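PDB 2E87: OBG-type G domain-containing protein from Pyrococcus horikoshii, which binds GDP and probably GTP, as expected of an Obg/NOG1-family GTPase, though its cellular role is not established. Local coordinates for residues A186-K191 / Y216-T221; Y252-S257 / E302-E307; N311-S316 / D324-E329. One frame throughout, in Å; residues are numbered along the deposited sequence.

Contact 1 of 3, residues A186-K191 / Y216-T221; sequences ALTTAK and YQIIDT
Thr188, where the chain leaves the helix 180-187, passes over Ile218 of strand 214-220 with their CA atoms 7.3 Å apart, and no backbone hydrogen bond joins the two segments. The gap is filled by three side chains, all directed from their CA atoms toward the opposite segment. Thr188 presents its methyl rather than its hydroxyl: CG2 lies beside the backbone N and anti to the carbonyl carbon, which sets it 3.9 Å from CG1 of Ile218, while Ile218 CB is only slightly farther from the same methyl. The two side chains run past one another in opposite directions, so the contact is made along their flanks. Leu187, the last helical residue, adds a looser touch, its CD2 methyl standing 4.4 Å from CG2 of Ile218. Ile218 thus divides its branches, CG1 for the threonine and CG2 for the leucine. The Thr188 hydroxyl faces backbone oxygens instead, with Leu184 O and Ala190 O both weak candidates for its one proton.

The same isoleucine also packs against Val170 and Ile172 of the neighbouring strand 169-173 and against Phe209 of strand 204-211. Leu187 reaches in addition Ile323 and Ile330 of helix 323-350. Two residues past Ile218, Asp220 begins the DTPG sequence that matches the G3 motif of GTPases. The arrangement is that of a P-loop G domain, in which the helix that starts at the phosphate-binding loop, here with Lys180, Ser181 and Thr182 on GDP, lies against the central sheet.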
loop_
_atom_site.group_PDB
_atom_site.type_symbol
_atom_site.label_atom_id
_atom_site.label_comp_id
_atom_site.label_asym_id
_atom_site.label_seq_id
_atom_site.Cartn_x
_atom_site.Cartn_y
_atom_site.Cartn_z
ATOM N N ALA A 186 -17.763 17.461 11.807
ATOM C CA ALA A 186 -19.186 17.752 11.911
ATOM C C ALA A 186 -19.945 16.702 11.110
ATOM O O ALA A 186 -21.105 16.384 11.385
ATOM C CB ALA A 186 -19.476 19.144 11.344
ATOM N N LEU A 187 -19.260 16.159 10.115
ATOM C CA LEU A 187 -19.833 15.170 9.220
ATOM C C LEU A 187 -19.769 13.748 9.779
ATOM O O LEU A 187 -20.675 12.946 9.560
ATOM C CB LEU A 187 -19.092 15.254 7.878
ATOM C CG LEU A 187 -19.785 15.522 6.537
ATOM C CD1 LEU A 187 -21.047 16.349 6.711
ATOM C CD2 LEU A 187 -18.790 16.224 5.616
ATOM N N THR A 188 -18.716 13.430 10.523
ATOM C CA THR A 188 -18.596 12.072 11.023
ATOM C C THR A 188 -19.238 11.807 12.364
ATOM O O THR A 188 -19.453 12.718 13.163
ATOM C CB THR A 188 -17.126 11.620 11.101
ATOM O OG1 THR A 188 -16.424 12.400 12.076
ATOM C CG2 THR A 188 -16.464 11.773 9.755
ATOM N N THR A 189 -19.533 10.531 12.593
ATOM C CA THR A 189 -20.148 10.068 13.823
ATOM C C THR A 189 -19.085 9.859 14.898
ATOM O O THR A 189 -18.938 10.679 15.811
ATOM C CB THR A 189 -20.875 8.751 13.593
ATOM O OG1 THR A 189 -21.881 8.933 12.591
ATOM C CG2 THR A 189 -21.512 8.275 14.880
ATOM N N ALA A 190 -18.344 8.765 14.794
ATOM C CA ALA A 190 -17.296 8.484 15.767
ATOM C C ALA A 190 -16.214 9.538 15.627
ATOM O O ALA A 190 -16.196 10.289 14.657
ATOM C CB ALA A 190 -16.711 7.107 15.522
ATOM N N LYS A 191 -15.311 9.608 16.595
ATOM C CA LYS A 191 -14.243 10.590 16.500
ATOM C C LYS A 191 -13.339 10.209 15.336
ATOM O O LYS A 191 -13.179 9.032 15.008
ATOM C CB LYS A 191 -13.434 10.657 17.800
ATOM C CG LYS A 191 -14.190 11.286 18.966
ATOM C CD LYS A 191 -14.610 12.726 18.666
ATOM C CE LYS A 191 -15.516 13.284 19.762
ATOM N NZ LYS A 191 -14.867 13.275 21.107
ATOM N N TYR A 216 -20.066 5.705 4.953
ATOM C CA TYR A 216 -19.403 6.641 4.053
ATOM C C TYR A 216 -18.130 7.107 4.714
ATOM O O TYR A 216 -18.145 7.553 5.859
ATOM C CB TYR A 216 -20.283 7.847 3.755
ATOM C CG TYR A 216 -21.536 7.484 3.024
ATOM C CD1 TYR A 216 -22.672 7.093 3.717
ATOM C CD2 TYR A 216 -21.575 7.477 1.631
ATOM C CE1 TYR A 216 -23.817 6.701 3.045
ATOM C CE2 TYR A 216 -22.714 7.085 0.955
ATOM C CZ TYR A 216 -23.835 6.695 1.674
ATOM O OH TYR A 216 -24.977 6.286 1.023
ATOM N N GLN A 217 -17.022 6.985 4.000
ATOM C CA GLN A 217 -15.747 7.408 4.547
ATOM C C GLN A 217 -15.458 8.888 4.201
ATOM O O GLN A 217 -15.697 9.331 3.083
ATOM C CB GLN A 217 -14.634 6.507 4.004
ATOM C CG GLN A 217 -13.311 6.697 4.709
ATOM C CD GLN A 217 -12.247 5.741 4.224
ATOM O OE1 GLN A 217 -11.912 5.705 3.034
ATOM N NE2 GLN A 217 -11.704 4.956 5.145
ATOM N N ILE A 218 -14.945 9.637 5.172
ATOM C CA ILE A 218 -14.618 11.046 4.968
ATOM C C ILE A 218 -13.153 11.301 5.339
ATOM O O ILE A 218 -12.716 10.921 6.421
ATOM C CB ILE A 218 -15.468 11.989 5.876
ATOM C CG1 ILE A 218 -16.940 11.541 5.928
ATOM C CG2 ILE A 218 -15.381 13.410 5.350
ATOM C CD1 ILE A 218 -17.668 11.601 4.600
ATOM N N ILE A 219 -12.397 11.933 4.443
ATOM C CA ILE A 219 -11.001 12.271 4.734
ATOM C C ILE A 219 -10.719 13.703 4.312
ATOM O O ILE A 219 -11.362 14.230 3.408
ATOM C CB ILE A 219 -9.980 11.374 3.982
ATOM C CG1 ILE A 219 -10.051 11.639 2.482
ATOM C CG2 ILE A 219 -10.251 9.915 4.258
ATOM C CD1 ILE A 219 -8.970 10.928 1.689
ATOM N N ASP A 220 -9.784 14.352 4.994
ATOM C CA ASP A 220 -9.399 15.702 4.583
ATOM C C ASP A 220 -7.995 15.596 3.990
ATOM O O ASP A 220 -7.329 14.559 4.120
ATOM C CB ASP A 220 -9.463 16.718 5.736
ATOM C CG ASP A 220 -8.610 16.342 6.920
ATOM O OD1 ASP A 220 -7.972 15.265 6.923
ATOM O OD2 ASP A 220 -8.592 17.153 7.866
ATOM N N THR A 221 -7.534 16.653 3.340
ATOM C CA THR A 221 -6.254 16.569 2.671
ATOM C C THR A 221 -5.180 17.578 3.036
ATOM O O THR A 221 -4.476 18.087 2.161
ATOM C CB THR A 221 -6.498 16.625 1.171
ATOM O OG1 THR A 221 -7.199 17.832 0.849
ATOM C CG2 THR A 221 -7.344 15.436 0.735
#

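Contact 2 of 3, residues Y252-S257 / E302-E307; sequences YIFDPS and EKFVKE
Phe304 and Val305, adjacent on helix 295-307, both reach the ring of Phe254 at the end of strand 249-254. Taken in order along the helix, Glu302 comes first; it does not touch the strand, but its OE1 forms a weak salt bridge with Lys306 NZ one turn later, at 3.4 Å. Phe304 follows with CG anti to its backbone N (chi1 166°), a torsion that swings the ring off the helix so that CE2 stops 4.1 Å from Phe254 CZ. The two phenylalanine side chains cross at about a right angle. Val305 makes the second touch, its CG2 methyl lying 4.3 Å from CE1 of Phe254, so neighbouring atoms of one ring are shared between two helix residues. At Lys306 the backbone N bonds to Glu302 O, closing the turn that carries both apolar side chains.

On the strand side, the Phe254 ring has Tyr252 CD2 3.9 Å above one face, displaced toward the rim. The chain then turns at Asp255, whose OD1 accepts from both Ser257 OG, at 2.7 Å, and Ser257 N; the latter bond makes an Asx turn. The other oxygen, OD2, forms a salt bridge with Lys289, next in sequence to Asn288, a GDP-binding residue.

Phe254 is also touched by Gln267 of helix 264-277 and Leu301 of helix 295-307, and Phe304 in turn meets Ile268 and Glu272. Helices wedged against parallel strands through apolar residues in this way are the layer packing of the alpha/beta P-loop G domain, whose parallel strands are joined by beta-alpha-beta crossovers.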
loop_
_atom_site.group_PDB
_atom_site.type_symbol
_atom_site.label_atom_id
_atom_site.label_comp_id
_atom_site.label_asym_id
_atom_site.label_seq_id
_atom_site.Cartn_x
_atom_site.Cartn_y
_atom_site.Cartn_z
ATOM N N TYR A 252 -15.022 20.626 -2.166
ATOM C CA TYR A 252 -14.059 21.710 -2.179
ATOM C C TYR A 252 -14.612 22.877 -1.382
ATOM O O TYR A 252 -15.654 23.434 -1.731
ATOM C CB TYR A 252 -13.774 22.175 -3.602
ATOM C CG TYR A 252 -12.518 22.990 -3.665
ATOM C CD1 TYR A 252 -11.299 22.383 -3.948
ATOM C CD2 TYR A 252 -12.523 24.345 -3.332
ATOM C CE1 TYR A 252 -10.105 23.099 -3.886
ATOM C CE2 TYR A 252 -11.340 25.068 -3.272
ATOM C CZ TYR A 252 -10.130 24.434 -3.550
ATOM O OH TYR A 252 -8.941 25.122 -3.491
ATOM N N ILE A 253 -13.906 23.242 -0.317
ATOM C CA ILE A 253 -14.338 24.337 0.528
ATOM C C ILE A 253 -13.628 25.658 0.233
ATOM O O ILE A 253 -12.397 25.714 0.197
ATOM C CB ILE A 253 -14.098 24.037 2.019
ATOM C CG1 ILE A 253 -14.751 22.710 2.420
ATOM C CG2 ILE A 253 -14.648 25.181 2.855
ATOM C CD1 ILE A 253 -14.516 22.324 3.876
ATOM N N PHE A 254 -14.426 26.703 0.024
ATOM C CA PHE A 254 -13.940 28.068 -0.194
ATOM C C PHE A 254 -14.227 28.821 1.111
ATOM O O PHE A 254 -15.190 28.501 1.806
ATOM C CB PHE A 254 -14.727 28.795 -1.290
ATOM C CG PHE A 254 -14.348 28.419 -2.689
ATOM C CD1 PHE A 254 -15.123 27.519 -3.413
ATOM C CD2 PHE A 254 -13.239 28.997 -3.299
ATOM C CE1 PHE A 254 -14.802 27.207 -4.727
ATOM C CE2 PHE A 254 -12.907 28.695 -4.606
ATOM C CZ PHE A 254 -13.688 27.799 -5.325
ATOM N N ASP A 255 -13.401 29.814 1.433
ATOM C CA ASP A 255 -13.602 30.651 2.619
ATOM C C ASP A 255 -13.697 32.094 2.123
ATOM O O ASP A 255 -12.695 32.799 2.031
ATOM C CB ASP A 255 -12.432 30.515 3.607
ATOM C CG ASP A 255 -12.507 31.539 4.746
ATOM O OD1 ASP A 255 -13.566 32.194 4.887
ATOM O OD2 ASP A 255 -11.516 31.693 5.502
ATOM N N PRO A 256 -14.908 32.549 1.797
ATOM C CA PRO A 256 -15.124 33.915 1.296
ATOM C C PRO A 256 -14.660 35.041 2.217
ATOM O O PRO A 256 -14.450 36.157 1.767
ATOM C CB PRO A 256 -16.632 33.963 1.056
ATOM C CG PRO A 256 -16.995 32.544 0.819
ATOM C CD PRO A 256 -16.179 31.810 1.845
ATOM N N SER A 257 -14.510 34.745 3.502
ATOM C CA SER A 257 -14.082 35.737 4.482
ATOM C C SER A 257 -12.578 36.027 4.362
ATOM O O SER A 257 -12.094 37.090 4.766
ATOM C CB SER A 257 -14.365 35.218 5.888
ATOM O OG SER A 257 -13.281 34.410 6.341
ATOM N N GLU A 302 -20.290 32.521 -5.608
ATOM C CA GLU A 302 -21.428 31.829 -6.205
ATOM C C GLU A 302 -21.433 32.040 -7.712
ATOM O O GLU A 302 -21.647 31.101 -8.476
ATOM C CB GLU A 302 -22.746 32.325 -5.613
ATOM C CG GLU A 302 -22.911 32.019 -4.143
ATOM C CD GLU A 302 -24.353 31.736 -3.771
ATOM O OE1 GLU A 302 -24.925 30.773 -4.325
ATOM O OE2 GLU A 302 -24.914 32.469 -2.928
ATOM N N LYS A 303 -21.182 33.275 -8.133
ATOM C CA LYS A 303 -21.155 33.608 -9.549
ATOM C C LYS A 303 -20.156 32.680 -10.216
ATOM O O LYS A 303 -20.522 31.857 -11.050
ATOM C CB LYS A 303 -20.738 35.068 -9.732
ATOM C CG LYS A 303 -21.136 35.693 -11.066
ATOM C CD LYS A 303 -20.980 37.216 -11.012
ATOM C CE LYS A 303 -21.630 37.912 -12.209
ATOM N NZ LYS A 303 -21.670 39.403 -12.048
ATOM N N PHE A 304 -18.893 32.812 -9.829
ATOM C CA PHE A 304 -17.813 31.986 -10.365
ATOM C C PHE A 304 -18.162 30.501 -10.377
ATOM O O PHE A 304 -17.985 29.817 -11.387
ATOM C CB PHE A 304 -16.547 32.178 -9.529
ATOM C CG PHE A 304 -15.493 31.142 -9.783
ATOM C CD1 PHE A 304 -14.732 31.174 -10.940
ATOM C CD2 PHE A 304 -15.275 30.122 -8.872
ATOM C CE1 PHE A 304 -13.766 30.201 -11.185
ATOM C CE2 PHE A 304 -14.314 29.146 -9.108
ATOM C CZ PHE A 304 -13.558 29.186 -10.266
ATOM N N VAL A 305 -18.645 30.006 -9.240
ATOM C CA VAL A 305 -18.997 28.599 -9.109
ATOM C C VAL A 305 -20.057 28.158 -10.097
ATOM O O VAL A 305 -19.851 27.215 -10.857
ATOM C CB VAL A 305 -19.495 28.270 -7.692
ATOM C CG1 VAL A 305 -19.998 26.836 -7.641
ATOM C CG2 VAL A 305 -18.376 28.466 -6.694
ATOM N N LYS A 306 -21.199 28.834 -10.085
ATOM C CA LYS A 306 -22.271 28.470 -10.993
ATOM C C LYS A 306 -21.809 28.527 -12.445
ATOM O O LYS A 306 -22.316 27.791 -13.287
ATOM C CB LYS A 306 -23.492 29.361 -10.743
ATOM C CG LYS A 306 -24.146 29.046 -9.401
ATOM C CD LYS A 306 -25.238 30.019 -9.004
ATOM C CE LYS A 306 -25.827 29.628 -7.647
ATOM N NZ LYS A 306 -26.827 30.600 -7.123
ATOM N N GLU A 307 -20.826 29.373 -12.727
ATOM C CA GLU A 307 -20.300 29.486 -14.080
ATOM C C GLU A 307 -19.521 28.242 -14.486
ATOM O O GLU A 307 -19.291 28.011 -15.673
ATOM C CB GLU A 307 -19.397 30.711 -14.208
ATOM C CG GLU A 307 -20.131 32.029 -14.077
ATOM C CD GLU A 307 -19.226 33.216 -14.329
ATOM O OE1 GLU A 307 -18.628 33.274 -15.425
ATOM O OE2 GLU A 307 -19.116 34.087 -13.434
#

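Contact 3 of 3, residues N311-S316 / D324-E329; sequences NPIKIS and DLVKEE. With GDP (guanosine-5'-diphosphate), chain F.
Ile313 is the bump of this contact, and the hollow it enters lies on helix 323-350 between Leu325, Val326 and Glu329. Its side chain is extended, chi2 177°, which carries the CD1 methyl out to the helix, where it stands 3.9 Å from CB of Glu329 and about as far from the carbonyl O of Leu325. The shorter branch rests against the near wall: Ile313 CG2 sits 3.9 Å from Leu325 CB, and somewhat farther, 4.3 Å, from Val326 CG2. The Glu329 chain bends at chi2 (55°), and its aliphatic CB and CG form the far wall. Against both Leu325 and Glu329 the isoleucine side chain crosses obliquely.

Two residues on, Ile315 makes a smaller second bump. Its CG2 methyl meets CG2 of Val326 at 3.9 Å, the two side chains crossing at about a right angle, so Val326 is touched by both isoleucines. Leu284 and Val286 of strand 283-287 flank the same packing, the former against Ile313 and Glu329, the latter against Ile315 and Val326.

The chain past the strand enters the nucleotide site. Ser316 OG, anti to its own backbone N, accepts from Lys319 N and lies 3.1 Å from O6 of GDP, with Asp291 OD1 a weaker rival for its one proton. Asp291 itself is hydrogen-bonded to the nucleotide. The edge strand packed on its helix is therefore followed, after Ile315, by the Ser316-Ala317-Leu318 sequence, which resembles the G5 loop of GTPases and here contributes to the guanine pocket.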
loop_
_atom_site.group_PDB
_atom_site.type_symbol
_atom_site.label_atom_id
_atom_site.label_comp_id
_atom_site.label_asym_id
_atom_site.label_seq_id
_atom_site.Cartn_x
_atom_site.Cartn_y
_atom_site.Cartn_z
ATOM N N ASN A 311 -23.474 23.800 -8.432
ATOM C CA ASN A 311 -24.421 24.439 -7.541
ATOM C C ASN A 311 -23.862 24.261 -6.129
ATOM O O ASN A 311 -23.977 23.189 -5.524
ATOM C CB ASN A 311 -25.793 23.770 -7.686
ATOM C CG ASN A 311 -26.928 24.604 -7.101
ATOM O OD1 ASN A 311 -28.108 24.326 -7.350
ATOM N ND2 ASN A 311 -26.578 25.625 -6.317
ATOM N N PRO A 312 -23.237 25.315 -5.592
ATOM C CA PRO A 312 -22.641 25.306 -4.258
ATOM C C PRO A 312 -23.636 25.299 -3.108
ATOM O O PRO A 312 -24.800 25.664 -3.265
ATOM C CB PRO A 312 -21.792 26.571 -4.264
ATOM C CG PRO A 312 -22.636 27.508 -5.057
ATOM C CD PRO A 312 -23.084 26.640 -6.218
ATOM N N ILE A 313 -23.154 24.873 -1.949
ATOM C CA ILE A 313 -23.955 24.827 -0.743
ATOM C C ILE A 313 -23.316 25.778 0.268
ATOM O O ILE A 313 -22.137 25.637 0.604
ATOM C CB ILE A 313 -23.966 23.416 -0.136
ATOM C CG1 ILE A 313 -24.576 22.426 -1.129
ATOM C CG2 ILE A 313 -24.717 23.426 1.185
ATOM C CD1 ILE A 313 -24.571 20.989 -0.649
ATOM N N LYS A 314 -24.087 26.754 0.737
ATOM C CA LYS A 314 -23.593 27.707 1.726
ATOM C C LYS A 314 -23.645 27.048 3.111
ATOM O O LYS A 314 -24.634 26.405 3.451
ATOM C CB LYS A 314 -24.451 28.972 1.662
ATOM C CG LYS A 314 -24.218 29.747 0.369
ATOM C CD LYS A 314 -25.243 30.857 0.109
ATOM C CE LYS A 314 -26.557 30.317 -0.479
ATOM N NZ LYS A 314 -27.535 31.407 -0.815
ATOM N N ILE A 315 -22.585 27.187 3.905
ATOM C CA ILE A 315 -22.549 26.557 5.231
ATOM C C ILE A 315 -21.655 27.257 6.255
ATOM O O ILE A 315 -20.954 28.225 5.953
ATOM C CB ILE A 315 -22.018 25.079 5.173
ATOM C CG1 ILE A 315 -20.488 25.077 5.054
ATOM C CG2 ILE A 315 -22.615 24.325 3.988
ATOM C CD1 ILE A 315 -19.829 23.710 5.247
ATOM N N SER A 316 -21.686 26.732 7.475
ATOM C CA SER A 316 -20.855 27.205 8.576
ATOM C C SER A 316 -20.487 25.947 9.344
ATOM O O SER A 316 -21.233 25.492 10.204
ATOM C CB SER A 316 -21.612 28.163 9.492
ATOM O OG SER A 316 -20.880 28.375 10.691
ATOM N N ASP A 324 -26.178 19.578 7.448
ATOM C CA ASP A 324 -27.151 18.579 7.034
ATOM C C ASP A 324 -27.412 18.653 5.531
ATOM O O ASP A 324 -27.757 17.656 4.903
ATOM C CB ASP A 324 -28.444 18.748 7.836
ATOM C CG ASP A 324 -28.219 18.548 9.334
ATOM O OD1 ASP A 324 -27.868 17.414 9.738
ATOM O OD2 ASP A 324 -28.380 19.524 10.104
ATOM N N LEU A 325 -27.239 19.826 4.940
ATOM C CA LEU A 325 -27.437 19.934 3.502
ATOM C C LEU A 325 -26.284 19.197 2.820
ATOM O O LEU A 325 -26.466 18.594 1.766
ATOM C CB LEU A 325 -27.452 21.395 3.068
ATOM C CG LEU A 325 -28.635 22.246 3.553
ATOM C CD1 LEU A 325 -28.444 23.704 3.125
ATOM C CD2 LEU A 325 -29.932 21.694 2.976
ATOM N N VAL A 326 -25.098 19.243 3.427
ATOM C CA VAL A 326 -23.930 18.571 2.857
ATOM C C VAL A 326 -24.065 17.052 2.970
ATOM O O VAL A 326 -23.858 16.324 1.991
ATOM C CB VAL A 326 -22.614 19.010 3.561
ATOM C CG1 VAL A 326 -21.446 18.189 3.023
ATOM C CG2 VAL A 326 -22.370 20.519 3.335
ATOM N N LYS A 327 -24.429 16.586 4.163
ATOM C CA LYS A 327 -24.601 15.163 4.426
ATOM C C LYS A 327 -25.634 14.630 3.445
ATOM O O LYS A 327 -25.446 13.589 2.815
ATOM C CB LYS A 327 -25.094 14.964 5.856
ATOM C CG LYS A 327 -24.703 13.658 6.492
ATOM C CD LYS A 327 -25.368 13.511 7.846
ATOM C CE LYS A 327 -24.693 12.453 8.703
ATOM N NZ LYS A 327 -23.399 12.955 9.246
ATOM N N GLU A 328 -26.729 15.367 3.316
ATOM C CA GLU A 328 -27.803 14.988 2.413
ATOM C C GLU A 328 -27.245 14.817 1.015
ATOM O O GLU A 328 -27.461 13.795 0.367
ATOM C CB GLU A 328 -28.883 16.075 2.366
ATOM C CG GLU A 328 -29.924 16.075 3.485
ATOM C CD GLU A 328 -30.858 17.296 3.405
ATOM O OE1 GLU A 328 -31.407 17.575 2.307
ATOM O OE2 GLU A 328 -31.042 17.975 4.443
ATOM N N GLU A 329 -26.533 15.838 0.550
ATOM C CA GLU A 329 -25.968 15.821 -0.791
ATOM C C GLU A 329 -24.935 14.701 -0.980
ATOM O O GLU A 329 -24.807 14.157 -2.083
ATOM C CB GLU A 329 -25.354 17.189 -1.111
ATOM C CG GLU A 329 -24.852 17.341 -2.537
ATOM C CD GLU A 329 -25.921 17.033 -3.570
ATOM O OE1 GLU A 329 -27.061 17.527 -3.414
ATOM O OE2 GLU A 329 -25.621 16.304 -4.542
HETATM P PB GDP F . -8.476 23.170 7.802
HETATM O O1B GDP F . -7.049 23.636 8.021
HETATM O O2B GDP F . -8.994 23.500 6.305
HETATM O O3B GDP F . -8.894 21.833 8.422
HETATM O O3A GDP F . -9.302 24.226 8.665
HETATM P PA GDP F . -10.003 24.044 10.111
HETATM O O1A GDP F . -11.050 22.985 10.077
HETATM O O2A GDP F . -8.861 23.685 11.202
HETATM O "O5'" GDP F . -10.694 25.454 10.453
HETATM C "C5'" GDP F . -9.668 26.462 10.521
HETATM C "C4'" GDP F . -10.110 27.593 11.469
HETATM O "O4'" GDP F . -11.396 28.153 11.002
HETATM C "C3'" GDP F . -10.406 27.153 12.903
HETATM O "O3'" GDP F . -9.991 27.791 14.114
HETATM C "C2'" GDP F . -11.885 26.726 12.825
HETATM O "O2'" GDP F . -12.448 26.870 14.144
HETATM C "C1'" GDP F . -12.418 27.909 12.044
HETATM N N9 GDP F . -13.705 27.630 11.389
HETATM C C8 GDP F . -14.100 26.465 10.785
HETATM N N7 GDP F . -15.313 26.589 10.313
HETATM C C5 GDP F . -15.771 27.837 10.580
HETATM C C6 GDP F . -16.999 28.543 10.321
HETATM O O6 GDP F . -17.927 28.001 9.729
HETATM N N1 GDP F . -17.104 29.846 10.754
HETATM C C2 GDP F . -16.052 30.463 11.425
HETATM N N2 GDP F . -16.185 31.758 11.844
HETATM N N3 GDP F . -14.920 29.818 11.672
HETATM C C4 GDP F . -14.738 28.522 11.272
#

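The three contacts follow one another along the chain, 1 then 2 then 3, and share the central mixed sheet of the G domain. Contacts 1 and 3 are 15 Å apart between centres and touch: Leu187 O lies 2.7 Å from Lys327 NZ, so helices 180-187 and 323-350 are neighbours. Contacts 2 and 3, 13 Å apart, meet where Pro312 packs on Val305. Contacts 1 and 2 do not touch, their centres being 22 Å apart and their nearest atoms about 8 Å. Helix 295-307 packs on the face of the sheet opposite to the other two helices. Together the contacts join both helical layers to the sheet, and the loops after several of its strands bind GDP.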